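Side-chain contact in methyltransferase domain-containing protein (Pyrococcus horikoshii, PDB 1VE3), which binds S-adenosylmethionine and is probably a SAM-dependent methyltransferase, although the substrate it would methylate is unknown: residues Thr143-Arg146 and Glu147-Arg151. Numbering follows the deposited sequence.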
loop_
_atom_site.group_PDB
_atom_site.type_symbol
_atom_site.label_atom_id
_atom_site.label_comp_id
_atom_site.label_asym_id
_atom_site.label_seq_id
_atom_site.Cartn_x
_atom_site.Cartn_y
_atom_site.Cartn_z
ATOM N N THR A 143 -7.077 9.825 13.410
ATOM C CA THR A 143 -8.376 9.217 13.229
ATOM C C THR A 143 -9.219 9.484 14.465
ATOM O O THR A 143 -8.745 9.336 15.590
ATOM C CB THR A 143 -8.230 7.696 13.002
ATOM O OG1 THR A 143 -7.471 7.481 11.807
ATOM C CG2 THR A 143 -9.592 7.024 12.861
ATOM N N ASP A 144 -10.460 9.907 14.247
ATOM C CA ASP A 144 -11.367 10.162 15.351
ATOM C C ASP A 144 -11.794 8.777 15.829
ATOM O O ASP A 144 -12.817 8.237 15.395
ATOM C CB ASP A 144 -12.581 10.959 14.871
ATOM C CG ASP A 144 -13.499 11.372 16.014
ATOM O OD1 ASP A 144 -13.764 10.533 16.899
ATOM O OD2 ASP A 144 -13.968 12.533 16.019
ATOM N N LEU A 145 -10.985 8.198 16.709
ATOM C CA LEU A 145 -11.400 6.845 17.039
ATOM C C LEU A 145 -12.590 6.860 17.994
ATOM O O LEU A 145 -13.337 5.898 18.110
ATOM C CB LEU A 145 -10.217 6.130 17.692
ATOM C CG LEU A 145 -10.447 4.624 17.834
ATOM C CD1 LEU A 145 -11.783 4.179 17.232
ATOM C CD2 LEU A 145 -9.368 3.790 17.143
ATOM N N ARG A 146 -12.950 7.989 18.591
ATOM C CA ARG A 146 -14.188 8.065 19.353
ATOM C C ARG A 146 -15.423 7.863 18.477
ATOM O O ARG A 146 -16.372 7.196 18.880
ATOM C CB ARG A 146 -14.271 9.404 20.089
ATOM C CG ARG A 146 -15.453 9.520 21.036
ATOM C CD ARG A 146 -15.155 10.534 22.114
ATOM N NE ARG A 146 -13.955 10.161 22.860
ATOM C CZ ARG A 146 -13.355 10.940 23.756
ATOM N NH1 ARG A 146 -13.846 12.143 24.024
ATOM N NH2 ARG A 146 -12.261 10.519 24.378
ATOM N N GLU A 147 -15.406 8.436 17.280
ATOM C CA GLU A 147 -16.530 8.303 16.361
ATOM C C GLU A 147 -16.527 6.926 15.698
ATOM O O GLU A 147 -17.581 6.367 15.396
ATOM C CB GLU A 147 -16.464 9.389 15.287
ATOM C CG GLU A 147 -16.717 10.801 15.788
ATOM C CD GLU A 147 -18.070 10.951 16.464
ATOM O OE1 GLU A 147 -18.177 10.620 17.666
ATOM O OE2 GLU A 147 -19.030 11.389 15.790
ATOM N N LEU A 148 -15.332 6.386 15.481
ATOM C CA LEU A 148 -15.172 5.080 14.850
ATOM C C LEU A 148 -15.492 3.926 15.802
ATOM O O LEU A 148 -15.896 2.847 15.369
ATOM C CB LEU A 148 -13.735 4.935 14.341
ATOM C CG LEU A 148 -13.304 3.596 13.744
ATOM C CD1 LEU A 148 -14.091 3.321 12.474
ATOM C CD2 LEU A 148 -11.807 3.633 13.453
ATOM N N LEU A 149 -15.309 4.164 17.096
ATOM C CA LEU A 149 -15.547 3.153 18.132
ATOM C C LEU A 149 -16.818 2.324 17.878
ATOM O O LEU A 149 -16.790 1.103 17.798
ATOM C CB LEU A 149 -15.652 3.869 19.481
ATOM C CG LEU A 149 -14.417 3.655 20.357
ATOM C CD1 LEU A 149 -14.769 3.531 21.840
ATOM C CD2 LEU A 149 -13.642 2.389 19.993
ATOM N N PRO A 150 -17.987 2.981 17.745
ATOM C CA PRO A 150 -19.257 2.281 17.513
ATOM C C PRO A 150 -19.187 1.149 16.488
ATOM O O PRO A 150 -19.579 0.019 16.777
ATOM C CB PRO A 150 -20.188 3.403 17.072
ATOM C CG PRO A 150 -19.700 4.552 17.888
ATOM C CD PRO A 150 -18.198 4.442 17.741
ATOM N N ARG A 151 -18.695 1.453 15.292
ATOM C CA ARG A 151 -18.581 0.443 14.248
ATOM C C ARG A 151 -17.130 0.162 13.870
ATOM O O ARG A 151 -16.752 0.234 12.704
ATOM C CB ARG A 151 -19.395 0.861 13.013
ATOM C CG ARG A 151 -19.478 2.367 12.750
ATOM C CD ARG A 151 -18.223 2.927 12.097
ATOM N NE ARG A 151 -18.397 4.332 11.726
ATOM C CZ ARG A 151 -17.503 5.051 11.053
ATOM N NH1 ARG A 151 -17.753 6.321 10.764
ATOM N NH2 ARG A 151 -16.359 4.505 10.663
#
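D144 meets E147 with a backbone and a side-chain oxygen of the same residue directed at one amide: E147 N gives a bond of 2.7 Å to D144 OD1 and a weak one to D144 O. The first is fairly straight, yet the N-H reaches OD1 from above the carboxylate plane, 40° out of it. With CG anti to the backbone N (chi1 -174°), the D144 carboxylate swings forward over the first turn. It lies against the aliphatic part of E147, whose CG sits 3.2 Å from D144 OD1; the chain of E147 is bent at chi2, and its OE1 lies 4.5 Å from D144 OD1, a proximity of like charges. The other oxygen, OD2, accepts from K196 N, so this buried carboxylate ties the helix start to a second helix. Were D144 an alanine, the amides of E147 and K196 would probably lose their carboxylate acceptor, leaving the helix start less firmly fixed.

Backbone bonds carry the turn onward, L148 N to D144 O at 3.1 Å and L149 N to L145 O at 2.8 Å. On the apolar side L145 CD1 fits between two neighbours, 3.6 Å from L148 CB and 3.8 Å from L149 CD2. L148 CD2 also extends back to T143 CG2, while T143 OG1 is hydrogen-bonded to S219 OG. Position and bond together identify D144 as the N-cap of helix 145-148, directly after strand 136-143 of the central, mostly parallel sheet, which has the 3-2-1-4-5-7-6 strand order of the Rossmann-like class I methyltransferase fold.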